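Local structure of beta-hexosaminidase Amuc_2018 (6JEB) at residues A[127-131]-A[132-136]; A[151-154]-A[155-159]; A[264-268]-A[269-273]; A[421-424]-A[425-429]; A[435-438]-A[439-443]. The protein hydrolyses terminal non-reducing N-acetyl-D-hexosamine residues from N-acetyl-beta-D-hexosaminides, acting on unbranched N-glycans and chitobiose as a family 20 glycoside hydrolase. All blocks are in the same frame, centred on the assembly; numbering follows the deposited sequence. Where two conformers were deposited one is given.

Contact 1: residues A[127-131]-A[132-136]; sequences HLTDN and QGWRL
The CG2 methyl of T129 stands almost squarely over the indole of W134, 3.4 Å from the centroid of the six-membered ring and 10° off its normal, a CH-pi contact between residues five apart. The torsion of T129 (chi1 72°) puts OG1 between the backbone N and the carbonyl carbon, from where it meets D189 N, and so turns the methyl to the ring. At the indole edge, NE1 of W134 donates to L136 O over 2.8 Å, reaching a lone pair in the carbonyl plane, which probably helps to hold the ring's rotation. The backbones fold back as a single bridge between T129 and W134: D130 N donates to G133 O (3.0 Å) and R135 N to L128 O (2.9 Å). A side chain at G133 would run into R135 NH2.

This turn presents D130, a member of the charge relay system. H127 NE2 donates to the anti lone pair of D130 OD2 at 2.7 Å, nearly straight (169°) and in the imidazole plane. The other oxygen, OD1, accepts N131 N at 2.7 Å as well as H193 ND1. D130 OD1 also lies 3.4 Å from Q132 OE1; these two acceptors are reconciled by substrate-binding R101, whose guanidinium serves both.

Residues 127-136 begin at the end of barrel strand 123-127 and run on as loop toward helix 143-148. From this loop W134 packs on L144 and A148 of helix 143-148, while L136 reaches V239 and L243 of helix 230-246.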
# COMPACT_ATOMS: atom_id res chain seq x y z
N HIS A 127 -0.61 -6.70 3.52
CA HIS A 127 -0.89 -7.95 2.80
C HIS A 127 -0.59 -9.07 3.79
O HIS A 127 0.54 -9.55 3.89
CB HIS A 127 -0.05 -8.04 1.53
CG HIS A 127 -0.46 -9.16 0.63
ND1 HIS A 127 -1.54 -9.07 -0.22
CD2 HIS A 127 0.06 -10.39 0.44
CE1 HIS A 127 -1.67 -10.20 -0.89
NE2 HIS A 127 -0.71 -11.02 -0.51
N LEU A 128 -1.60 -9.45 4.56
CA LEU A 128 -1.41 -10.31 5.73
C LEU A 128 -1.38 -11.79 5.39
O LEU A 128 -0.93 -12.59 6.23
CB LEU A 128 -2.52 -10.05 6.75
CG LEU A 128 -2.46 -8.70 7.47
CD1 LEU A 128 -3.81 -8.37 8.10
CD2 LEU A 128 -1.37 -8.69 8.53
N THR A 129 -1.91 -12.19 4.23
CA THR A 129 -2.12 -13.59 3.91
C THR A 129 -1.71 -13.87 2.47
O THR A 129 -1.97 -13.06 1.58
CB THR A 129 -3.60 -14.01 4.11
OG1 THR A 129 -4.41 -13.45 3.08
CG2 THR A 129 -4.14 -13.54 5.46
N ASP A 130 -1.09 -15.02 2.25
CA ASP A 130 -0.76 -15.44 0.89
C ASP A 130 -0.41 -16.93 0.90
O ASP A 130 -0.77 -17.66 1.84
CB ASP A 130 0.33 -14.56 0.28
CG ASP A 130 0.19 -14.43 -1.23
OD1 ASP A 130 0.50 -15.42 -1.93
OD2 ASP A 130 -0.27 -13.36 -1.70
N ASN A 131 0.30 -17.37 -0.14
CA ASN A 131 0.65 -18.78 -0.25
C ASN A 131 1.75 -19.17 0.72
O ASN A 131 1.82 -20.33 1.14
CB ASN A 131 1.14 -19.07 -1.67
CG ASN A 131 0.05 -18.92 -2.70
OD1 ASN A 131 -1.08 -19.37 -2.50
ND2 ASN A 131 0.38 -18.30 -3.83
N GLN A 132 2.62 -18.21 1.08
CA GLN A 132 3.85 -18.44 1.82
C GLN A 132 3.71 -18.18 3.31
O GLN A 132 4.68 -18.38 4.05
CB GLN A 132 4.98 -17.56 1.25
CG GLN A 132 5.38 -17.88 -0.20
CD GLN A 132 4.43 -17.29 -1.24
OE1 GLN A 132 3.53 -16.51 -0.92
NE2 GLN A 132 4.62 -17.69 -2.50
N GLY A 133 2.54 -17.74 3.76
CA GLY A 133 2.36 -17.44 5.16
C GLY A 133 1.05 -16.72 5.44
O GLY A 133 0.44 -16.14 4.54
N TRP A 134 0.63 -16.77 6.70
CA TRP A 134 -0.60 -16.15 7.18
C TRP A 134 -0.24 -15.48 8.50
O TRP A 134 0.24 -16.16 9.41
CB TRP A 134 -1.67 -17.23 7.40
CG TRP A 134 -2.97 -16.68 7.91
CD1 TRP A 134 -3.20 -16.15 9.15
CD2 TRP A 134 -4.20 -16.56 7.18
NE1 TRP A 134 -4.51 -15.71 9.24
CE2 TRP A 134 -5.14 -15.96 8.05
CE3 TRP A 134 -4.61 -16.92 5.89
CZ2 TRP A 134 -6.46 -15.69 7.66
CZ3 TRP A 134 -5.92 -16.64 5.50
CH2 TRP A 134 -6.83 -16.05 6.39
N ARG A 135 -0.48 -14.17 8.62
CA ARG A 135 0.06 -13.38 9.73
C ARG A 135 -0.99 -12.83 10.70
O ARG A 135 -0.60 -12.17 11.68
CB ARG A 135 0.92 -12.22 9.21
CG ARG A 135 1.98 -12.64 8.19
CD ARG A 135 2.94 -13.71 8.74
NE ARG A 135 3.86 -14.11 7.69
CZ ARG A 135 4.50 -15.28 7.65
NH1 ARG A 135 4.38 -16.15 8.65
NH2 ARG A 135 5.28 -15.56 6.61
N LEU A 136 -2.28 -13.08 10.47
CA LEU A 136 -3.34 -12.54 11.32
C LEU A 136 -3.84 -13.61 12.27
O LEU A 136 -4.38 -14.62 11.80
CB LEU A 136 -4.50 -12.06 10.45
CG LEU A 136 -5.68 -11.54 11.27
CD1 LEU A 136 -5.46 -10.09 11.74
CD2 LEU A 136 -7.00 -11.66 10.50
O HOH W 1 2.92 -17.01 -4.87

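Contact 2: residues A[151-154]-A[155-159]; sequences REES and FGDGI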
# COMPACT_ATOMS: atom_id res chain seq x y z
N ARG A 151 6.76 -21.79 7.46
CA ARG A 151 7.13 -22.53 6.26
C ARG A 151 8.53 -23.11 6.42
O ARG A 151 9.35 -22.62 7.21
CB ARG A 151 7.00 -21.70 4.97
CG ARG A 151 8.00 -20.57 4.84
CD ARG A 151 7.88 -19.89 3.47
NE ARG A 151 8.86 -18.82 3.29
CZ ARG A 151 8.61 -17.53 3.47
NH1 ARG A 151 7.39 -17.13 3.84
NH2 ARG A 151 9.57 -16.64 3.28
N GLU A 152 8.81 -24.16 5.64
CA GLU A 152 10.03 -24.94 5.82
C GLU A 152 11.28 -24.19 5.34
O GLU A 152 12.37 -24.40 5.89
CB GLU A 152 9.89 -26.26 5.06
CG GLU A 152 11.13 -27.15 5.11
CD GLU A 152 11.07 -28.27 4.09
OE1 GLU A 152 9.96 -28.55 3.58
OE2 GLU A 152 12.12 -28.85 3.78
N GLU A 153 11.14 -23.34 4.33
CA GLU A 153 12.29 -22.67 3.71
C GLU A 153 11.75 -21.65 2.72
O GLU A 153 10.53 -21.46 2.59
CB GLU A 153 13.22 -23.66 3.00
CG GLU A 153 12.54 -24.46 1.89
CD GLU A 153 13.50 -25.37 1.13
OE1 GLU A 153 14.73 -25.29 1.35
OE2 GLU A 153 13.03 -26.17 0.29
N SER A 154 12.67 -21.00 2.00
CA SER A 154 12.31 -20.10 0.90
C SER A 154 13.25 -20.39 -0.26
O SER A 154 14.47 -20.25 -0.12
CB SER A 154 12.44 -18.63 1.33
OG SER A 154 11.78 -18.40 2.57
N PHE A 155 12.70 -20.78 -1.40
CA PHE A 155 13.49 -20.97 -2.62
C PHE A 155 14.68 -21.91 -2.39
O PHE A 155 15.80 -21.65 -2.84
CB PHE A 155 13.94 -19.64 -3.22
CG PHE A 155 12.87 -18.60 -3.25
CD1 PHE A 155 11.86 -18.66 -4.20
CD2 PHE A 155 12.85 -17.58 -2.32
CE1 PHE A 155 10.85 -17.70 -4.22
CE2 PHE A 155 11.86 -16.63 -2.33
CZ PHE A 155 10.86 -16.68 -3.28
N GLY A 156 14.43 -23.01 -1.68
CA GLY A 156 15.47 -24.01 -1.48
C GLY A 156 16.57 -23.63 -0.52
O GLY A 156 17.57 -24.35 -0.45
N ASP A 157 16.41 -22.54 0.24
CA ASP A 157 17.50 -22.08 1.10
C ASP A 157 17.64 -22.87 2.40
O ASP A 157 18.58 -22.61 3.15
CB ASP A 157 17.40 -20.57 1.39
CG ASP A 157 16.19 -20.19 2.24
OD1 ASP A 157 15.45 -21.07 2.74
OD2 ASP A 157 15.98 -18.97 2.41
N GLY A 158 16.72 -23.79 2.67
CA GLY A 158 16.79 -24.60 3.88
C GLY A 158 16.51 -23.87 5.17
O GLY A 158 16.71 -24.46 6.24
N ILE A 159 16.03 -22.63 5.12
CA ILE A 159 15.92 -21.79 6.31
C ILE A 159 14.44 -21.57 6.61
O ILE A 159 13.76 -20.84 5.88
CB ILE A 159 16.68 -20.47 6.13
CG1 ILE A 159 18.18 -20.76 6.10
CG2 ILE A 159 16.32 -19.48 7.24
CD1 ILE A 159 19.01 -19.57 5.68
O HOH W 2 14.11 -26.37 6.63
O HOH W 3 11.83 -24.28 -1.66
O HOH W 4 13.87 -18.69 4.21
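A type I' beta turn from S154 to D157, in the loop joining the short strands 150-151 and 161-162, is closed by D157 N donating to S154 O at 3.0 Å. F155 and G156 both have positive phi, as this turn type requires. The D157 side chain folds back over the turn: with chi1 at 67°, CG sits between the backbone N and the carbonyl carbon, and OD1 accepts S154 N at 2.9 Å, almost straight (171°). OD1 also takes I159 N at 2.9 Å, an Asx turn, and the two donors arrive from opposite faces of the carboxylate plane. Replacing D157 by an alanine would probably leave S154 N and I159 N without their shared acceptor and deprive R467 of a salt-bridge partner. E153 reaches across the same loop with an extended chain, and G158 N donates to E153 OE1 at 2.8 Å, on the anti lone pair of that oxygen. From the strand side, R151 grips S154 OG side-on with NE and NH2, the hydroxyl oxygen lying in the guanidinium plane and the NH2 bond measuring 2.9 Å. A water accepts from S154 OG and donates to D157 OD2 and I159 O. The ring of F155 meets W468 edge-to-face and R403 in a cation-pi contact.

Contact 3: residues A[264-268]-A[269-273]; sequences WEKCP and LCREA. With ZN (zinc ion), chain B.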
# COMPACT_ATOMS: atom_id res chain seq x y z
N TRP A 264 -12.71 -24.58 -9.22
CA TRP A 264 -14.15 -24.34 -9.08
C TRP A 264 -14.93 -25.03 -10.18
O TRP A 264 -16.00 -25.61 -9.93
CB TRP A 264 -14.45 -22.84 -9.11
CG TRP A 264 -14.26 -22.13 -7.80
CD1 TRP A 264 -13.80 -22.66 -6.62
CD2 TRP A 264 -14.55 -20.75 -7.54
NE1 TRP A 264 -13.77 -21.69 -5.65
CE2 TRP A 264 -14.23 -20.51 -6.18
CE3 TRP A 264 -15.04 -19.70 -8.32
CZ2 TRP A 264 -14.39 -19.26 -5.59
CZ3 TRP A 264 -15.20 -18.45 -7.73
CH2 TRP A 264 -14.87 -18.24 -6.38
N GLU A 265 -14.43 -24.97 -11.42
CA GLU A 265 -15.12 -25.63 -12.52
C GLU A 265 -15.26 -27.12 -12.27
O GLU A 265 -16.32 -27.70 -12.54
CB GLU A 265 -14.39 -25.38 -13.85
CG GLU A 265 -15.21 -25.77 -15.09
CD GLU A 265 -15.23 -27.27 -15.34
OE1 GLU A 265 -14.20 -27.93 -15.08
OE2 GLU A 265 -16.27 -27.78 -15.80
N LYS A 266 -14.21 -27.75 -11.73
CA LYS A 266 -14.18 -29.19 -11.53
C LYS A 266 -14.83 -29.65 -10.23
O LYS A 266 -15.21 -30.82 -10.13
CB LYS A 266 -12.73 -29.69 -11.53
CG LYS A 266 -12.05 -29.60 -12.87
CD LYS A 266 -10.61 -30.06 -12.79
CE LYS A 266 -9.95 -29.95 -14.16
NZ LYS A 266 -8.51 -30.35 -14.12
N CYS A 267 -14.96 -28.76 -9.26
CA CYS A 267 -15.44 -29.14 -7.93
C CYS A 267 -16.84 -29.74 -8.01
O CYS A 267 -17.75 -29.12 -8.58
CB CYS A 267 -15.46 -27.91 -7.03
SG CYS A 267 -16.23 -28.21 -5.42
N PRO A 268 -17.06 -30.93 -7.43
CA PRO A 268 -18.41 -31.52 -7.49
C PRO A 268 -19.44 -30.72 -6.73
O PRO A 268 -20.62 -30.74 -7.10
CB PRO A 268 -18.21 -32.93 -6.91
CG PRO A 268 -16.99 -32.80 -6.06
CD PRO A 268 -16.10 -31.82 -6.77
N LEU A 269 -19.04 -30.01 -5.67
CA LEU A 269 -19.98 -29.15 -4.95
C LEU A 269 -20.29 -27.89 -5.75
O LEU A 269 -21.46 -27.50 -5.88
CB LEU A 269 -19.42 -28.77 -3.58
CG LEU A 269 -19.10 -29.93 -2.64
CD1 LEU A 269 -18.52 -29.38 -1.34
CD2 LEU A 269 -20.34 -30.77 -2.37
N CYS A 270 -19.25 -27.24 -6.28
CA CYS A 270 -19.47 -26.01 -7.03
C CYS A 270 -20.25 -26.25 -8.32
O CYS A 270 -21.04 -25.40 -8.73
CB CYS A 270 -18.15 -25.30 -7.32
SG CYS A 270 -17.35 -24.60 -5.85
N ARG A 271 -20.03 -27.40 -8.97
CA ARG A 271 -20.78 -27.69 -10.20
C ARG A 271 -22.28 -27.66 -9.95
O ARG A 271 -23.03 -27.03 -10.71
CB ARG A 271 -20.37 -29.05 -10.76
CG ARG A 271 -19.06 -28.99 -11.50
CD ARG A 271 -18.61 -30.36 -11.93
NE ARG A 271 -17.51 -30.24 -12.88
CZ ARG A 271 -16.93 -31.26 -13.49
NH1 ARG A 271 -17.35 -32.51 -13.27
NH2 ARG A 271 -15.94 -31.03 -14.34
N GLU A 272 -22.74 -28.34 -8.90
CA GLU A 272 -24.18 -28.36 -8.63
C GLU A 272 -24.68 -27.05 -8.06
O GLU A 272 -25.83 -26.67 -8.30
CB GLU A 272 -24.54 -29.52 -7.70
CG GLU A 272 -24.72 -30.83 -8.41
CD GLU A 272 -25.80 -30.78 -9.48
OE1 GLU A 272 -26.96 -30.42 -9.18
OE2 GLU A 272 -25.48 -31.08 -10.64
N ALA A 273 -23.85 -26.34 -7.29
CA ALA A 273 -24.26 -25.02 -6.82
C ALA A 273 -24.48 -24.07 -7.99
O ALA A 273 -25.44 -23.29 -7.99
CB ALA A 273 -23.22 -24.45 -5.86
ZN ZN B . -15.96 -26.04 -4.57
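The chain leaves helix 262-266 at C267 (phi/psi -60/128°), which serves as N-cap of helix 268-277, whose first turn is marked by R271 N donating to C267 O at 2.9 Å. C267 carries SG anti to its own N, beside the carbonyl carbon, and from there the sulfur accepts C270 N at 3.3 Å in a nearly linear capping bond (167°). The same SG binds the zinc ion at 2.3 Å, and C270 SG binds it at 2.4 Å. The two cysteines thus form a CxxC chelate across the helix start, with C206 and C226 completing the four-sulfur site.

Outside the metal, C270 SG lies obliquely to the W264 indole, 4.1 Å from CD1, in a sulfur-aromatic contact, while the indole NE1 is held by V225 O. R271 reaches back along the preceding helix end: its chain is extended from CG to NE, and NE donates to E265 O at 2.8 Å, in the carbonyl plane on a lone pair. K266 O lies over one face of the guanidinium, toward its rim. A longer salt bridge, E265 OE2 to R271 NH2 at 3.6 Å, joins carboxylate and guanidinium planes turned well away from each other.

With four cysteine sulfurs as ligands the zinc ion is probably structural, tying this helix junction to the segments that carry C206 and C226. The N-H of C270 and the start of the helix behind it would help to offset negative charge on C267 SG.

Contact 4: residues A[421-424]-A[425-429]; sequences IAEA and GWSPM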
# COMPACT_ATOMS: atom_id res chain seq x y z
N ILE A 421 6.44 8.25 -5.78
CA ILE A 421 5.03 7.91 -5.62
C ILE A 421 4.33 8.95 -4.76
O ILE A 421 3.20 9.35 -5.05
CB ILE A 421 4.88 6.49 -5.05
CG1 ILE A 421 5.47 5.44 -6.01
CG2 ILE A 421 3.42 6.18 -4.73
CD1 ILE A 421 4.72 5.32 -7.32
N ALA A 422 4.97 9.37 -3.66
CA ALA A 422 4.38 10.37 -2.78
C ALA A 422 4.06 11.65 -3.54
O ALA A 422 2.99 12.25 -3.37
CB ALA A 422 5.31 10.67 -1.60
N GLU A 423 4.99 12.09 -4.40
CA GLU A 423 4.77 13.30 -5.17
C GLU A 423 3.71 13.09 -6.25
O GLU A 423 2.91 14.00 -6.53
CB GLU A 423 6.10 13.81 -5.75
CG GLU A 423 5.98 15.11 -6.53
CD GLU A 423 7.21 16.01 -6.42
OE1 GLU A 423 7.68 16.25 -5.29
OE2 GLU A 423 7.70 16.49 -7.47
N ALA A 424 3.65 11.90 -6.84
CA ALA A 424 2.60 11.61 -7.82
C ALA A 424 1.21 11.64 -7.18
O ALA A 424 0.24 12.06 -7.82
CB ALA A 424 2.86 10.25 -8.48
N GLY A 425 1.10 11.18 -5.93
CA GLY A 425 -0.20 11.18 -5.28
C GLY A 425 -0.61 12.53 -4.75
O GLY A 425 -1.81 12.84 -4.70
N TRP A 426 0.35 13.36 -4.35
CA TRP A 426 0.10 14.63 -3.67
C TRP A 426 0.13 15.84 -4.60
O TRP A 426 -0.74 16.71 -4.51
CB TRP A 426 1.14 14.83 -2.56
CG TRP A 426 0.95 16.13 -1.83
CD1 TRP A 426 1.28 17.38 -2.26
CD2 TRP A 426 0.34 16.30 -0.54
NE1 TRP A 426 0.90 18.32 -1.33
CE2 TRP A 426 0.33 17.68 -0.26
CE3 TRP A 426 -0.18 15.41 0.41
CZ2 TRP A 426 -0.20 18.20 0.92
CZ3 TRP A 426 -0.70 15.93 1.59
CH2 TRP A 426 -0.71 17.31 1.83
N SER A 427 1.14 15.94 -5.45
CA SER A 427 1.42 17.23 -6.08
C SER A 427 0.60 17.42 -7.35
O SER A 427 0.55 16.52 -8.19
CB SER A 427 2.90 17.35 -6.42
OG SER A 427 3.69 17.21 -5.25
N PRO A 428 0.00 18.60 -7.53
CA PRO A 428 -0.62 18.92 -8.82
C PRO A 428 0.40 18.82 -9.95
O PRO A 428 1.58 19.11 -9.78
CB PRO A 428 -1.07 20.38 -8.64
CG PRO A 428 -1.21 20.55 -7.17
CD PRO A 428 -0.19 19.65 -6.53
N MET A 429 -0.08 18.40 -11.13
CA MET A 429 0.82 18.27 -12.27
C MET A 429 1.55 19.57 -12.57
O MET A 429 2.70 19.55 -13.02
CB MET A 429 0.05 17.78 -13.50
CG MET A 429 -0.50 16.35 -13.37
SD MET A 429 0.78 15.08 -13.12
CE MET A 429 1.62 15.15 -14.70
O HOH W 5 0.39 14.15 -9.52
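The amide of S427 donates to E423 O at 2.8 Å and 161°, the last turn of helix 417-426 in the catalytic barrel domain. Before it, G425 N bonds I421 O at 2.9 Å with ordinary helical geometry. The bond from W426 N to A422 O is more bent, at 136°, as the helix runs out, and S427 is the first residue to leave helical angles.

Side chains meet mainly where S427 turns back beside E423. E423 has CG anti to the backbone N (chi1 -178°), which sets that methylene 3.4 Å from S427 OG, while a bend at chi2 carries the carboxylate beyond. The polar ends have other partners: S427 OG bonds E9 O, and E423 OE1 receives both E9 N and K440 NZ, with OE2 taking the hydroxyl of Y376. One N-terminal residue, E9, is therefore held by both side chains. An alanine in place of E423 is likely to strip K440 of one of its charge partners, leave E9 N without this acceptor and set the Y376 hydroxyl free to turn.

W426 heads away from the turn, its NE1 bonded to D86 OD1 and its ring edge-to-face with Y60. At the opened helix end, one water donates to A424 O at 2.7 Å and to S427 O, also at 2.7 Å, bridging two carbonyl acceptors that have no proton to share between them.

Contact 5: residues A[435-438]-A[439-443]; sequences ENFR and RKLAD
N436 OD1 is gripped side-on by the guanidinium of R439, one turn further along helix 434-452. NH2 of R439 makes the shorter bond to N436 OD1, 2.8 Å, and NE of R439 the longer, at 3.2 Å. The oxygen lies 4° out of the guanidinium plane, yet both donors come to it from the same face of the amide, whose plane is turned 40° from that of the guanidinium. Conformation explains the pairing: N436 and R439 each hold CG anti to the backbone N, which lays the two chains alongside each other, and the bend of R439 at chi3 (67°) folds NE back to the amide. R439 NH2 has a further acceptor in Y4 O.

K440 differs at chi1, with CG anti to the carbonyl carbon and beside its backbone N. That methylene lies 3.4 Å above one face of the R439 guanidinium, offset toward the rim. Further out, the chain slants across the N436 amide, CE of K440 passing 3.6 Å from ND2 of N436. A bend at chi3 then delivers NZ to the carboxylate of E9. The backbone beneath keeps its i to i+4 bonds, among them K440 N to N436 O at 3.1 Å and L441 N to F437 O at 2.8 Å.

On the buried side, CE2 of F437 touches CD2 of L441 at 4.4 Å, and the F437 ring stacks with Y376. F437 and L441 face helix 417-426, both at C419, and helix 372-376, both at L372; N436, R439 and K440 meet the N-terminal residues.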
# COMPACT_ATOMS: atom_id res chain seq x y z
N GLU A 435 13.22 17.38 -13.15
CA GLU A 435 14.39 18.16 -12.76
C GLU A 435 14.26 18.66 -11.32
O GLU A 435 15.20 18.55 -10.53
CB GLU A 435 14.61 19.31 -13.73
CG GLU A 435 15.10 18.87 -15.10
CD GLU A 435 16.38 18.07 -15.02
OE1 GLU A 435 17.29 18.48 -14.27
OE2 GLU A 435 16.47 17.02 -15.70
N ASN A 436 13.10 19.21 -10.97
CA ASN A 436 12.92 19.71 -9.61
C ASN A 436 12.92 18.57 -8.60
O ASN A 436 13.54 18.68 -7.53
CB ASN A 436 11.64 20.53 -9.49
CG ASN A 436 11.56 21.29 -8.18
OD1 ASN A 436 12.46 22.07 -7.87
ND2 ASN A 436 10.50 21.06 -7.41
N PHE A 437 12.24 17.47 -8.92
CA PHE A 437 12.20 16.34 -8.00
C PHE A 437 13.60 15.80 -7.76
O PHE A 437 13.99 15.54 -6.61
CB PHE A 437 11.29 15.24 -8.55
CG PHE A 437 11.30 13.98 -7.73
CD1 PHE A 437 10.54 13.89 -6.57
CD2 PHE A 437 12.10 12.91 -8.10
CE1 PHE A 437 10.55 12.72 -5.80
CE2 PHE A 437 12.13 11.75 -7.34
CZ PHE A 437 11.36 11.66 -6.19
N ARG A 438 14.37 15.61 -8.83
CA ARG A 438 15.73 15.09 -8.71
C ARG A 438 16.60 16.00 -7.84
O ARG A 438 17.40 15.52 -7.03
CB ARG A 438 16.34 14.90 -10.10
CG ARG A 438 17.68 14.21 -10.12
CD ARG A 438 18.30 14.30 -11.50
NE ARG A 438 18.81 15.64 -11.77
CZ ARG A 438 18.75 16.25 -12.95
NH1 ARG A 438 18.19 15.64 -13.98
NH2 ARG A 438 19.24 17.47 -13.09
N ARG A 439 16.46 17.32 -8.01
CA ARG A 439 17.19 18.26 -7.17
C ARG A 439 16.87 18.05 -5.70
O ARG A 439 17.77 17.93 -4.86
CB ARG A 439 16.84 19.69 -7.58
CG ARG A 439 17.38 20.75 -6.62
CD ARG A 439 16.82 22.15 -6.92
NE ARG A 439 15.38 22.26 -6.65
CZ ARG A 439 14.86 22.49 -5.45
NH1 ARG A 439 15.64 22.59 -4.39
NH2 ARG A 439 13.54 22.59 -5.31
N LYS A 440 15.58 17.99 -5.37
CA LYS A 440 15.17 17.84 -3.98
C LYS A 440 15.61 16.50 -3.40
O LYS A 440 16.03 16.42 -2.24
CB LYS A 440 13.66 17.98 -3.86
CG LYS A 440 13.12 19.30 -4.38
CD LYS A 440 11.63 19.42 -4.13
CE LYS A 440 10.84 18.40 -4.96
NZ LYS A 440 9.38 18.42 -4.64
N LEU A 441 15.49 15.43 -4.19
CA LEU A 441 15.85 14.11 -3.68
C LEU A 441 17.32 14.04 -3.31
O LEU A 441 17.69 13.35 -2.34
CB LEU A 441 15.49 13.04 -4.70
CG LEU A 441 15.73 11.65 -4.14
CD1 LEU A 441 14.66 11.27 -3.12
CD2 LEU A 441 15.82 10.66 -5.25
N ALA A 442 18.18 14.72 -4.06
CA ALA A 442 19.59 14.79 -3.68
C ALA A 442 19.76 15.38 -2.29
O ALA A 442 20.54 14.88 -1.48
CB ALA A 442 20.37 15.59 -4.72
N ASP A 443 19.01 16.46 -1.98
CA ASP A 443 19.06 17.03 -0.64
C ASP A 443 18.50 16.07 0.40
O ASP A 443 18.96 16.05 1.55
CB ASP A 443 18.27 18.34 -0.59
CG ASP A 443 18.88 19.44 -1.44
OD1 ASP A 443 20.10 19.38 -1.75
OD2 ASP A 443 18.14 20.39 -1.78

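Overall arrangement
Contacts 1 and 2 lie on one side of the chain's centre and touch, R151 NH1 probably donating to Q132 O at 3.0 Å. Contact 1 is nearest the chemistry, with the D130 side chain about 7 Å from the bound acetamide; contact 2 probably borders the substrate site, the F155 side chain coming within about 4 Å of that of substrate-binding E402. Contact 3, with the zinc ion, is centred about 26 Å from contact 1. Contacts 4 and 5 sit on consecutive helices, joined by a 2.8 Å salt bridge from K440 NZ to E423 OE1. Contact 4 is about 30 Å from contact 1 between centres, beyond the chain's centre, although its I421 side chain comes within about 5 Å of that of substrate-binding L353.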